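Local coordinates for protein malate dehydrogenase (Entamoeba histolytica, PDB 3I0P) that probably catalyses the NAD-dependent interconversion of malate and oxaloacetate, as a member of the malate/L-lactate dehydrogenase family, at residues K15-Q20 with K353-F358; Y19-K24 with Q53-V58; S75-R78 with C84-D87; F155-I160 with S208-K213; Y195-K200 with D343-T348. All coordinates share one frame; numbering follows the deposited sequence.

Contact 1 of 5, residues K15-Q20 with K353-F358; sequences KEFMYQ and KELSSF
Phe17, early in the 15-20 segment, reaches across to Leu355 and Ser356 in a helix-helix packing that joins helix 11-24, the first of the chain, to helix 346-359, the last. With CG anti to the backbone N (chi1 174°), the ring stands out from its helix toward the other one. The closest CA atoms, those of Phe17 and Ser356, are 8.3 Å apart, a gap that a long, flat, apolar side chain bridges well. Its far end does the touching: CZ comes to 3.7 Å from Leu355 CB, and CE2 lies 4.1 Å from Leu355 CD1, the two side chains crossing at about a right angle. The branched leucine continues past the ring to Phe55 and Ile60 of helix 55-64. Further along the first segment, Met18 and Tyr19 turn to helix 29-45, while Gln20 comes round to Val361 of the C-terminal tail, which Phe17 also touches. Serine suits position 356 because its small side chain lets the aromatic edge come close to the backbone, while its hydroxyl is satisfied by hydrogen bonding to the carbonyl O of Val361. Ser356 N lies at that edge, near the ring plane, 3.9 Å from Phe17 CZ.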
# COMPACT_ATOMS: atom_id res chain seq x y z
N LYS A 15 -10.37 -15.53 26.59
CA LYS A 15 -11.55 -14.82 26.08
C LYS A 15 -12.46 -14.35 27.19
O LYS A 15 -12.76 -13.16 27.28
CB LYS A 15 -12.39 -15.77 25.22
CG LYS A 15 -12.39 -15.57 23.73
CD LYS A 15 -13.29 -16.62 23.10
CE LYS A 15 -13.99 -16.11 21.84
NZ LYS A 15 -14.09 -17.19 20.81
N GLU A 16 -12.91 -15.29 28.02
CA GLU A 16 -13.86 -15.03 29.11
C GLU A 16 -13.26 -14.11 30.16
O GLU A 16 -13.95 -13.24 30.70
CB GLU A 16 -14.28 -16.35 29.77
CG GLU A 16 -14.82 -16.22 31.20
CD GLU A 16 -16.27 -15.77 31.27
OE1 GLU A 16 -16.84 -15.38 30.23
OE2 GLU A 16 -16.85 -15.80 32.38
N PHE A 17 -11.98 -14.31 30.43
CA PHE A 17 -11.28 -13.57 31.49
C PHE A 17 -11.18 -12.11 31.13
O PHE A 17 -11.43 -11.24 31.95
CB PHE A 17 -9.88 -14.15 31.70
CG PHE A 17 -9.04 -13.36 32.68
CD1 PHE A 17 -9.28 -13.46 34.05
CD2 PHE A 17 -8.02 -12.54 32.23
CE1 PHE A 17 -8.51 -12.73 34.96
CE2 PHE A 17 -7.24 -11.81 33.13
CZ PHE A 17 -7.48 -11.90 34.50
N MET A 18 -10.83 -11.87 29.87
CA MET A 18 -10.65 -10.53 29.34
C MET A 18 -11.97 -9.76 29.45
O MET A 18 -12.00 -8.60 29.87
CB MET A 18 -10.17 -10.63 27.90
CG MET A 18 -8.99 -9.75 27.58
SD MET A 18 -7.72 -10.45 26.51
CE MET A 18 -8.68 -11.28 25.22
N TYR A 19 -13.05 -10.44 29.12
CA TYR A 19 -14.39 -9.86 29.14
C TYR A 19 -14.88 -9.57 30.56
O TYR A 19 -15.53 -8.55 30.80
CB TYR A 19 -15.32 -10.81 28.39
CG TYR A 19 -16.80 -10.58 28.54
CD1 TYR A 19 -17.44 -9.53 27.89
CD2 TYR A 19 -17.58 -11.47 29.28
CE1 TYR A 19 -18.83 -9.34 28.01
CE2 TYR A 19 -18.96 -11.29 29.41
CZ TYR A 19 -19.57 -10.23 28.77
OH TYR A 19 -20.93 -10.07 28.90
N GLN A 20 -14.56 -10.45 31.51
CA GLN A 20 -14.95 -10.22 32.90
C GLN A 20 -14.17 -9.06 33.52
O GLN A 20 -14.74 -8.21 34.20
CB GLN A 20 -14.82 -11.48 33.76
CG GLN A 20 -15.70 -12.67 33.34
CD GLN A 20 -17.21 -12.39 33.34
OE1 GLN A 20 -17.73 -11.65 34.19
NE2 GLN A 20 -17.91 -13.00 32.39
N LYS A 353 -3.14 -13.32 37.04
CA LYS A 353 -3.35 -13.61 38.46
C LYS A 353 -3.62 -12.33 39.26
O LYS A 353 -4.56 -12.28 40.05
CB LYS A 353 -2.14 -14.35 39.04
CG LYS A 353 -2.16 -15.85 38.84
CD LYS A 353 -0.76 -16.43 39.07
CE LYS A 353 -0.81 -17.81 39.70
NZ LYS A 353 -1.51 -17.77 41.03
N GLU A 354 -2.82 -11.30 39.01
CA GLU A 354 -2.99 -10.02 39.68
C GLU A 354 -4.37 -9.40 39.41
O GLU A 354 -5.05 -8.97 40.35
CB GLU A 354 -1.87 -9.06 39.30
CG GLU A 354 -1.66 -7.93 40.31
CD GLU A 354 -0.67 -6.86 39.84
OE1 GLU A 354 -0.24 -6.90 38.65
OE2 GLU A 354 -0.33 -5.98 40.67
N LEU A 355 -4.78 -9.37 38.14
CA LEU A 355 -6.11 -8.89 37.75
C LEU A 355 -7.24 -9.73 38.34
O LEU A 355 -8.26 -9.20 38.80
CB LEU A 355 -6.25 -8.83 36.23
CG LEU A 355 -5.24 -7.95 35.48
CD1 LEU A 355 -5.18 -8.36 34.02
CD2 LEU A 355 -5.57 -6.46 35.62
N SER A 356 -7.06 -11.05 38.33
CA SER A 356 -7.99 -11.99 38.97
C SER A 356 -8.21 -11.63 40.45
O SER A 356 -9.35 -11.57 40.92
CB SER A 356 -7.44 -13.40 38.87
OG SER A 356 -8.26 -14.30 39.56
N SER A 357 -7.10 -11.40 41.14
CA SER A 357 -7.05 -11.02 42.54
C SER A 357 -7.78 -9.69 42.82
O SER A 357 -8.68 -9.63 43.66
CB SER A 357 -5.58 -10.90 42.97
OG SER A 357 -5.43 -11.10 44.36
N PHE A 358 -7.39 -8.65 42.07
CA PHE A 358 -7.95 -7.30 42.19
C PHE A 358 -9.45 -7.25 41.94
O PHE A 358 -10.16 -6.60 42.69
CB PHE A 358 -7.27 -6.34 41.20
CG PHE A 358 -5.90 -5.87 41.62
CD1 PHE A 358 -5.29 -6.31 42.78
CD2 PHE A 358 -5.19 -5.00 40.79
CE1 PHE A 358 -4.02 -5.87 43.15
CE2 PHE A 358 -3.91 -4.55 41.14
CZ PHE A 358 -3.32 -4.98 42.32

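Contact 2 of 5, residues Y19-K24 with Q53-V58; sequences YQVLLK and QRFKTV
Phe55 pushes the outer edge of its ring against Val21 and Leu22, two consecutive residues of helix 11-24. The contact is purely apolar and is shared between the two sides of the ring tip. On one side CE2 lies 3.9 Å from Val21 CB and 4.0 Å from Val21 CG1; on the other CE1 lies 4.0 Å from Leu22 CG, with Leu22 CD1 a little farther off. CZ, at the apex, is about equally distant from both residues, 4.1 Å from Val21 CB and 4.1 Å from Leu22 CG. Both of these carbons sit near the plane of the ring, so the aromatic enters edge-first, like a blade, while Met18 CG lies over one of its faces. CG of Phe55 is anti to the backbone N (chi1 -175°), which extends the ring from the start of its helix. Such length is needed, since the nearest CA atoms, of Val21 and Lys56, are 9.9 Å apart. Valine, branched at CB, brings bulk close to its own backbone and faces the ring directly. The CB of Leu22 does not face Phe55; its longer chain makes up the difference, and the same side chain touches Ala32 and Phe92. All three side chains are buried, and no hydrogen bond crosses. Arg54, just before the phenylalanine, takes the N-cap position. An apolar ring buried between side chains of neighbouring helices is how the core of a helical bundle is built, here by helices 11-24, 29-45, 55-64 and 346-359.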
# COMPACT_ATOMS: atom_id res chain seq x y z
N TYR A 19 -13.05 -10.44 29.12
CA TYR A 19 -14.39 -9.86 29.14
C TYR A 19 -14.88 -9.57 30.56
O TYR A 19 -15.53 -8.55 30.80
CB TYR A 19 -15.32 -10.81 28.39
CG TYR A 19 -16.80 -10.58 28.54
CD1 TYR A 19 -17.44 -9.53 27.89
CD2 TYR A 19 -17.58 -11.47 29.28
CE1 TYR A 19 -18.83 -9.34 28.01
CE2 TYR A 19 -18.96 -11.29 29.41
CZ TYR A 19 -19.57 -10.23 28.77
OH TYR A 19 -20.93 -10.07 28.90
N GLN A 20 -14.56 -10.45 31.51
CA GLN A 20 -14.95 -10.22 32.90
C GLN A 20 -14.17 -9.06 33.52
O GLN A 20 -14.74 -8.21 34.20
CB GLN A 20 -14.82 -11.48 33.76
CG GLN A 20 -15.70 -12.67 33.34
CD GLN A 20 -17.21 -12.39 33.34
OE1 GLN A 20 -17.73 -11.65 34.19
NE2 GLN A 20 -17.91 -13.00 32.39
N VAL A 21 -12.86 -9.01 33.27
CA VAL A 21 -12.04 -7.93 33.81
C VAL A 21 -12.45 -6.55 33.24
O VAL A 21 -12.40 -5.53 33.94
CB VAL A 21 -10.53 -8.19 33.63
CG1 VAL A 21 -9.70 -7.05 34.21
CG2 VAL A 21 -10.14 -9.50 34.29
N LEU A 22 -12.87 -6.54 31.97
CA LEU A 22 -13.31 -5.31 31.33
C LEU A 22 -14.64 -4.81 31.89
O LEU A 22 -14.86 -3.61 31.99
CB LEU A 22 -13.39 -5.48 29.81
CG LEU A 22 -12.08 -5.46 29.02
CD1 LEU A 22 -12.24 -6.14 27.66
CD2 LEU A 22 -11.57 -4.03 28.87
N LEU A 23 -15.51 -5.75 32.25
CA LEU A 23 -16.74 -5.41 32.97
C LEU A 23 -16.42 -4.84 34.34
O LEU A 23 -16.94 -3.79 34.72
CB LEU A 23 -17.65 -6.62 33.11
CG LEU A 23 -18.33 -7.13 31.85
CD1 LEU A 23 -19.11 -8.40 32.14
CD2 LEU A 23 -19.23 -6.05 31.26
N LYS A 24 -15.54 -5.52 35.07
CA LYS A 24 -15.16 -5.12 36.43
C LYS A 24 -14.60 -3.72 36.51
O LYS A 24 -14.85 -3.02 37.48
CB LYS A 24 -14.19 -6.12 37.05
CG LYS A 24 -14.78 -7.48 37.35
CD LYS A 24 -15.78 -7.46 38.50
CE LYS A 24 -16.33 -8.86 38.73
NZ LYS A 24 -17.09 -8.97 39.99
N GLN A 53 -1.13 -10.67 26.17
CA GLN A 53 0.23 -10.33 26.64
C GLN A 53 0.44 -8.82 26.79
O GLN A 53 1.50 -8.36 27.23
CB GLN A 53 1.30 -10.93 25.73
CG GLN A 53 1.29 -12.44 25.75
CD GLN A 53 2.35 -13.07 24.86
OE1 GLN A 53 2.10 -14.09 24.20
NE2 GLN A 53 3.55 -12.48 24.85
N ARG A 54 -0.61 -8.08 26.46
CA ARG A 54 -0.57 -6.63 26.48
C ARG A 54 -1.84 -6.11 27.13
O ARG A 54 -2.06 -4.91 27.23
CB ARG A 54 -0.46 -6.13 25.04
CG ARG A 54 0.41 -4.91 24.84
CD ARG A 54 1.77 -4.99 25.55
NE ARG A 54 2.68 -5.93 24.91
CZ ARG A 54 3.81 -6.35 25.47
NH1 ARG A 54 4.14 -5.93 26.68
NH2 ARG A 54 4.61 -7.21 24.83
N PHE A 55 -2.67 -7.03 27.60
CA PHE A 55 -3.96 -6.70 28.19
C PHE A 55 -3.80 -5.73 29.35
O PHE A 55 -4.42 -4.66 29.35
CB PHE A 55 -4.67 -7.97 28.64
CG PHE A 55 -6.06 -7.76 29.16
CD1 PHE A 55 -7.00 -7.07 28.40
CD2 PHE A 55 -6.44 -8.28 30.39
CE1 PHE A 55 -8.30 -6.88 28.88
CE2 PHE A 55 -7.72 -8.11 30.87
CZ PHE A 55 -8.66 -7.41 30.11
N LYS A 56 -2.96 -6.10 30.31
CA LYS A 56 -2.80 -5.30 31.52
C LYS A 56 -2.23 -3.89 31.28
O LYS A 56 -2.84 -2.89 31.69
CB LYS A 56 -1.98 -6.02 32.58
CG LYS A 56 -2.19 -5.40 33.95
CD LYS A 56 -1.20 -5.86 34.99
CE LYS A 56 -1.14 -4.85 36.15
NZ LYS A 56 -0.33 -3.64 35.81
N THR A 57 -1.06 -3.81 30.63
CA THR A 57 -0.36 -2.53 30.51
C THR A 57 -0.95 -1.59 29.46
O THR A 57 -0.95 -0.37 29.66
CB THR A 57 1.14 -2.72 30.23
OG1 THR A 57 1.30 -3.42 28.99
CG2 THR A 57 1.82 -3.50 31.36
N VAL A 58 -1.45 -2.13 28.36
CA VAL A 58 -1.91 -1.29 27.25
C VAL A 58 -3.39 -0.92 27.35
O VAL A 58 -3.83 0.08 26.76
CB VAL A 58 -1.49 -1.90 25.87
CG1 VAL A 58 -2.10 -1.14 24.69
CG2 VAL A 58 0.02 -1.92 25.75

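Contact 3 of 5, residues S75-R78 with C84-D87; sequences SIIR and CVLD
Ile77 leans over the strand opposite, and its side chain runs along Val85 and Asp87. From the base, CB lies 3.7 Å from Val85 O and 4.0 Å from Val85 CG1. CG1, beside the backbone N with chi1 -61°, moves on to Asp87 CB, and CD1 at the tip ends 3.9 Å from that same Asp87 CB. Strands 75-79 and 83-87 form an antiparallel beta hairpin: Ser75 and Asp87 are a hydrogen-bonded pair, joined by two bonds of 2.9 Å, Ser75 N to Asp87 O and Asp87 N to Ser75 O. Ile77, whose N donates to Val85 O (2.9 Å), then faces Val85 together with Arg78; its near-helical backbone (psi -47°) makes a beta bulge where the chain turns a corner. Ile76, in the non-hydrogen-bonded pair with Leu86, points to the face opposite that of Ser75 and Asp87, its CG1 3.8 Å from Leu86 CD2 and its CG2 near Cys84 SG. The beta-branched Ile76 and Val85 suit extended strands. Strand 75-79 is the outermost of the mixed sheet within this chain; strand 83-87 lies between it and strand 113-121, helix 93-111 covers Ile76 and Cys84 through Met103, and Phe294 of the second subunit packs on Val85.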
# COMPACT_ATOMS: atom_id res chain seq x y z
N SER A 75 -19.24 9.18 17.95
CA SER A 75 -20.29 10.12 17.53
C SER A 75 -20.14 10.47 16.05
O SER A 75 -19.04 10.75 15.59
CB SER A 75 -20.24 11.41 18.34
OG SER A 75 -20.44 11.17 19.72
N ILE A 76 -21.26 10.46 15.33
CA ILE A 76 -21.27 10.85 13.93
C ILE A 76 -21.08 12.37 13.83
O ILE A 76 -21.90 13.14 14.34
CB ILE A 76 -22.58 10.39 13.22
CG1 ILE A 76 -22.62 8.86 13.13
CG2 ILE A 76 -22.69 10.98 11.84
CD1 ILE A 76 -24.01 8.27 13.01
N ILE A 77 -19.99 12.80 13.20
CA ILE A 77 -19.75 14.23 12.96
C ILE A 77 -20.32 14.67 11.59
O ILE A 77 -21.00 15.69 11.51
CB ILE A 77 -18.24 14.60 13.07
CG1 ILE A 77 -17.69 14.30 14.48
CG2 ILE A 77 -18.00 16.05 12.69
CD1 ILE A 77 -18.51 14.83 15.65
N ARG A 78 -20.04 13.89 10.55
CA ARG A 78 -20.46 14.21 9.18
C ARG A 78 -20.68 12.92 8.41
O ARG A 78 -19.76 12.11 8.29
CB ARG A 78 -19.40 15.08 8.48
CG ARG A 78 -19.99 16.02 7.43
CD ARG A 78 -18.96 16.59 6.46
NE ARG A 78 -18.20 17.72 7.01
CZ ARG A 78 -17.61 18.66 6.26
NH1 ARG A 78 -16.94 19.66 6.83
NH2 ARG A 78 -17.69 18.61 4.92
N CYS A 84 -18.31 8.66 6.23
CA CYS A 84 -18.63 9.15 7.57
C CYS A 84 -17.37 9.58 8.33
O CYS A 84 -16.30 9.00 8.16
CB CYS A 84 -19.40 8.09 8.36
SG CYS A 84 -20.08 8.71 9.91
N VAL A 85 -17.52 10.62 9.16
CA VAL A 85 -16.49 11.00 10.13
C VAL A 85 -17.02 10.71 11.52
O VAL A 85 -18.13 11.09 11.87
CB VAL A 85 -16.11 12.50 10.06
CG1 VAL A 85 -15.13 12.87 11.18
CG2 VAL A 85 -15.53 12.85 8.70
N LEU A 86 -16.21 10.02 12.32
CA LEU A 86 -16.56 9.72 13.69
C LEU A 86 -15.58 10.36 14.66
O LEU A 86 -14.37 10.40 14.41
CB LEU A 86 -16.60 8.21 13.93
CG LEU A 86 -17.54 7.31 13.11
CD1 LEU A 86 -17.18 5.84 13.36
CD2 LEU A 86 -19.01 7.56 13.41
N ASP A 87 -16.12 10.89 15.75
CA ASP A 87 -15.33 11.30 16.90
C ASP A 87 -15.36 10.13 17.87
O ASP A 87 -16.43 9.68 18.29
CB ASP A 87 -15.97 12.54 17.53
CG ASP A 87 -15.19 13.07 18.72
OD1 ASP A 87 -14.05 12.62 18.97
OD2 ASP A 87 -15.73 13.95 19.43

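Contact 4 of 5, residues F155-I160 with S208-K213; sequences FGDEPI and SMKGGK
A side-chain carboxylate holding the backbone of a tight turn makes this surface contact, in which Asp157, in the loop between strands 139-145 and 166-170, meets the turn that follows strand 207-209. Asp157 OD1 accepts a hydrogen bond of 2.8 Å from Gly211 N, with its syn lone pair and an N-H...O angle of 151°. OD1 is also hydrogen-bonded with Tyr231 OH, so this buried oxygen has two partners. The turn, Met209 to Gly212, is type II and closed by Gly212 N to Met209 O at 2.9 Å. Gly211 occupies its third position with phi 97°, where a CB would be jammed against the preceding carbonyl O; glycine therefore belongs there. Lys210 contributes mainly its methylenes: bent at chi2 (96°), the chain passes alongside the aspartate, with Lys210 CD 3.7 Å from Asp157 OD2. Its ammonium group goes on to a salt bridge with Asp315 of the second subunit, so a long, flexible lysine serves here to reach the neighbouring chain. Within its own chain the turn sits at the end of strand 207-209, paired antiparallel with strand 230-232, which carries Tyr231, while Phe155, two residues before Asp157 in the other loop, touches NAD and stacks with His320 of the second subunit.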
# COMPACT_ATOMS: atom_id res chain seq x y z
N PHE A 155 16.16 9.72 4.86
CA PHE A 155 17.19 10.75 5.13
C PHE A 155 17.02 11.42 6.50
O PHE A 155 17.65 12.44 6.78
CB PHE A 155 17.29 11.81 4.01
CG PHE A 155 17.48 11.24 2.63
CD1 PHE A 155 18.27 10.11 2.41
CD2 PHE A 155 16.87 11.85 1.53
CE1 PHE A 155 18.44 9.58 1.13
CE2 PHE A 155 17.03 11.34 0.23
CZ PHE A 155 17.81 10.20 0.03
N GLY A 156 16.16 10.84 7.35
CA GLY A 156 15.84 11.41 8.66
C GLY A 156 16.64 10.77 9.77
O GLY A 156 17.10 9.64 9.64
N ASP A 157 16.81 11.51 10.87
CA ASP A 157 17.66 11.08 11.99
C ASP A 157 16.89 11.19 13.31
O ASP A 157 17.48 11.39 14.39
CB ASP A 157 18.95 11.92 12.02
CG ASP A 157 20.12 11.22 12.72
OD1 ASP A 157 20.19 9.98 12.69
OD2 ASP A 157 20.97 11.93 13.31
N GLU A 158 15.58 11.03 13.22
CA GLU A 158 14.65 11.38 14.29
C GLU A 158 13.32 10.65 14.08
O GLU A 158 12.81 10.62 12.96
CB GLU A 158 14.43 12.90 14.26
CG GLU A 158 13.78 13.50 15.50
CD GLU A 158 13.27 14.93 15.28
OE1 GLU A 158 13.65 15.58 14.28
OE2 GLU A 158 12.49 15.41 16.14
N PRO A 159 12.76 10.03 15.14
CA PRO A 159 11.43 9.42 15.01
C PRO A 159 10.35 10.48 14.79
O PRO A 159 10.25 11.44 15.57
CB PRO A 159 11.21 8.73 16.36
CG PRO A 159 12.12 9.44 17.30
CD PRO A 159 13.32 9.84 16.49
N ILE A 160 9.54 10.31 13.73
CA ILE A 160 8.46 11.25 13.40
C ILE A 160 7.13 10.57 13.02
O ILE A 160 6.04 11.08 13.32
CB ILE A 160 8.91 12.27 12.31
CG1 ILE A 160 7.91 13.43 12.17
CG2 ILE A 160 9.20 11.57 10.98
CD1 ILE A 160 7.75 14.28 13.42
N SER A 208 17.92 2.14 14.26
CA SER A 208 19.20 2.82 14.35
C SER A 208 19.21 3.81 15.51
O SER A 208 18.17 4.35 15.89
CB SER A 208 19.54 3.54 13.04
OG SER A 208 19.90 2.61 12.03
N MET A 209 20.39 4.02 16.09
CA MET A 209 20.58 5.07 17.09
C MET A 209 20.69 6.38 16.32
O MET A 209 20.98 6.37 15.13
CB MET A 209 21.85 4.83 17.92
CG MET A 209 21.76 3.71 18.98
SD MET A 209 20.66 4.02 20.40
CE MET A 209 21.23 5.61 21.01
N LYS A 210 20.45 7.50 17.00
CA LYS A 210 20.69 8.82 16.41
C LYS A 210 22.07 8.80 15.75
O LYS A 210 23.04 8.31 16.34
CB LYS A 210 20.63 9.90 17.50
CG LYS A 210 20.86 11.32 17.02
CD LYS A 210 19.57 12.04 16.77
CE LYS A 210 19.81 13.53 16.61
NZ LYS A 210 18.51 14.24 16.46
N GLY A 211 22.15 9.29 14.52
CA GLY A 211 23.38 9.25 13.74
C GLY A 211 23.47 8.09 12.75
O GLY A 211 24.38 8.04 11.93
N GLY A 212 22.53 7.15 12.85
CA GLY A 212 22.40 6.08 11.86
C GLY A 212 23.09 4.76 12.16
O GLY A 212 23.11 3.86 11.32
N LYS A 213 23.67 4.64 13.36
CA LYS A 213 24.31 3.40 13.77
C LYS A 213 23.24 2.32 14.04
O LYS A 213 22.36 2.53 14.86
CB LYS A 213 25.19 3.63 15.01
CG LYS A 213 25.82 2.36 15.60
CD LYS A 213 26.67 2.66 16.84
CE LYS A 213 26.79 1.44 17.76
NZ LYS A 213 25.51 1.18 18.52

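Contact 5 of 5, residues Y195-K200 with D343-T348; sequences YVRMGK and DLPLVT
Arg197 lays one face of its guanidinium group over CG of Pro345, a corner of the proline ring, and van der Waals contact of this kind carries most of the interaction. Pro345 CG stands 3.3 Å above the guanidinium plane, displaced toward its rim, so the NH1 side is favoured: NH1 is 3.4 Å from Pro345 CG and CZ is 3.6 Å from it. The arginine side chain and the proline cross at about a right angle. Proline suits the flat cation, because its apolar CG can rest on the face while the N-H groups stay in the plane.

The second kind of contact is between aliphatic parts. The arginine leaves its helix nearly extended (chi1 163°, chi2 167°), which carries CD to 4.1 Å from Pro345 CB and 4.3 Å from Val347 CG1. A bend at chi3 (66°) then turns NE and the guanidinium over Pro345 CG.

No hydrogen bond links the segments; their backbones are shaped separately. Helix 189-197 ends in a Schellman motif, Lys200 N bonding Tyr195 O at 2.9 Å, and Gly199 tolerates the positive phi needed there. Pro345 takes the N-cap position of helix 346-359, its restricted phi fitting the extended backbone that leads in. The contact thus ties the C-terminal end of helix 189-197 to the junction of strand 342-345, paired with strand 6-9, and helix 346-359, with Gln53 packing on Arg197 from the loop before helix 55-64.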
# COMPACT_ATOMS: atom_id res chain seq x y z
N TYR A 195 11.44 -9.16 21.77
CA TYR A 195 12.84 -9.59 21.71
C TYR A 195 13.64 -9.33 23.00
O TYR A 195 14.55 -10.11 23.33
CB TYR A 195 13.53 -9.00 20.48
CG TYR A 195 13.32 -9.79 19.20
CD1 TYR A 195 12.06 -10.28 18.86
CD2 TYR A 195 14.39 -10.05 18.34
CE1 TYR A 195 11.87 -11.01 17.70
CE2 TYR A 195 14.20 -10.78 17.17
CZ TYR A 195 12.94 -11.26 16.86
OH TYR A 195 12.73 -11.98 15.71
N VAL A 196 13.30 -8.27 23.73
CA VAL A 196 13.84 -8.05 25.07
C VAL A 196 13.41 -9.20 26.00
O VAL A 196 14.25 -9.81 26.67
CB VAL A 196 13.40 -6.69 25.68
CG1 VAL A 196 13.60 -6.67 27.20
CG2 VAL A 196 14.18 -5.56 25.05
N ARG A 197 12.10 -9.48 26.01
CA ARG A 197 11.53 -10.50 26.89
C ARG A 197 12.22 -11.86 26.78
O ARG A 197 12.58 -12.46 27.79
CB ARG A 197 10.02 -10.65 26.66
CG ARG A 197 9.43 -11.95 27.23
CD ARG A 197 7.91 -11.94 27.28
NE ARG A 197 7.26 -11.91 25.97
CZ ARG A 197 7.20 -12.93 25.10
NH1 ARG A 197 7.77 -14.10 25.37
NH2 ARG A 197 6.56 -12.76 23.95
N MET A 198 12.41 -12.34 25.55
CA MET A 198 13.06 -13.64 25.34
C MET A 198 14.58 -13.54 25.13
O MET A 198 15.25 -14.54 24.87
CB MET A 198 12.37 -14.45 24.23
CG MET A 198 12.09 -13.70 22.94
SD MET A 198 11.19 -14.70 21.72
CE MET A 198 9.70 -15.14 22.63
N GLY A 199 15.12 -12.32 25.25
CA GLY A 199 16.56 -12.09 25.15
C GLY A 199 17.21 -12.52 23.84
O GLY A 199 18.18 -13.28 23.83
N LYS A 200 16.65 -12.05 22.73
CA LYS A 200 17.28 -12.22 21.42
C LYS A 200 17.73 -10.86 20.91
O LYS A 200 17.26 -9.82 21.39
CB LYS A 200 16.31 -12.88 20.43
N ASP A 343 0.40 -20.76 24.57
CA ASP A 343 1.49 -20.81 25.53
C ASP A 343 1.92 -19.40 25.93
O ASP A 343 2.65 -18.72 25.20
CB ASP A 343 2.66 -21.60 24.97
CG ASP A 343 2.33 -23.05 24.71
OD1 ASP A 343 1.88 -23.76 25.64
OD2 ASP A 343 2.52 -23.49 23.57
N LEU A 344 1.47 -18.96 27.10
CA LEU A 344 1.74 -17.61 27.58
C LEU A 344 2.98 -17.55 28.46
O LEU A 344 3.19 -18.44 29.30
CB LEU A 344 0.53 -17.06 28.35
CG LEU A 344 -0.82 -17.09 27.63
CD1 LEU A 344 -1.91 -16.51 28.52
CD2 LEU A 344 -0.74 -16.36 26.29
N PRO A 345 3.81 -16.50 28.28
CA PRO A 345 4.95 -16.26 29.17
C PRO A 345 4.50 -16.13 30.62
O PRO A 345 3.32 -15.89 30.88
CB PRO A 345 5.49 -14.92 28.68
CG PRO A 345 5.10 -14.86 27.26
CD PRO A 345 3.77 -15.53 27.17
N LEU A 346 5.45 -16.30 31.53
CA LEU A 346 5.21 -16.25 32.98
C LEU A 346 4.75 -14.87 33.44
O LEU A 346 3.90 -14.76 34.32
CB LEU A 346 6.48 -16.64 33.72
CG LEU A 346 6.28 -17.52 34.97
CD1 LEU A 346 6.31 -19.03 34.58
CD2 LEU A 346 7.31 -17.18 36.10
N VAL A 347 5.32 -13.83 32.83
CA VAL A 347 4.90 -12.45 33.14
C VAL A 347 3.40 -12.25 32.89
O VAL A 347 2.74 -11.61 33.70
CB VAL A 347 5.79 -11.38 32.40
CG1 VAL A 347 5.64 -11.46 30.87
CG2 VAL A 347 5.47 -9.97 32.90
N THR A 348 2.88 -12.83 31.81
CA THR A 348 1.47 -12.68 31.44
C THR A 348 0.59 -13.43 32.44
O THR A 348 -0.42 -12.90 32.91
CB THR A 348 1.18 -13.19 29.99
OG1 THR A 348 2.13 -12.64 29.08
CG2 THR A 348 -0.21 -12.77 29.54

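How the contacts relate
From the N terminus, helix 11-24 opens both contact 1 and contact 2. Contact 2 closes first, a short loop ending at helix 55-64, whereas contact 1 closes near the C terminus and spans all the others. The two touch within one helical core. Contact 3 follows as a local hairpin at the sheet edge, about 33 Å centre to centre from contact 1. Contacts 4 and 5 cross along the chain: contact 5 opens at 195-200, inside the loop from 155-160 to 208-213, and closes beyond it at 343-348. Contact 2 meets contact 5 through Gln53 and Pro345, whereas contacts 3 and 4 both border the second subunit.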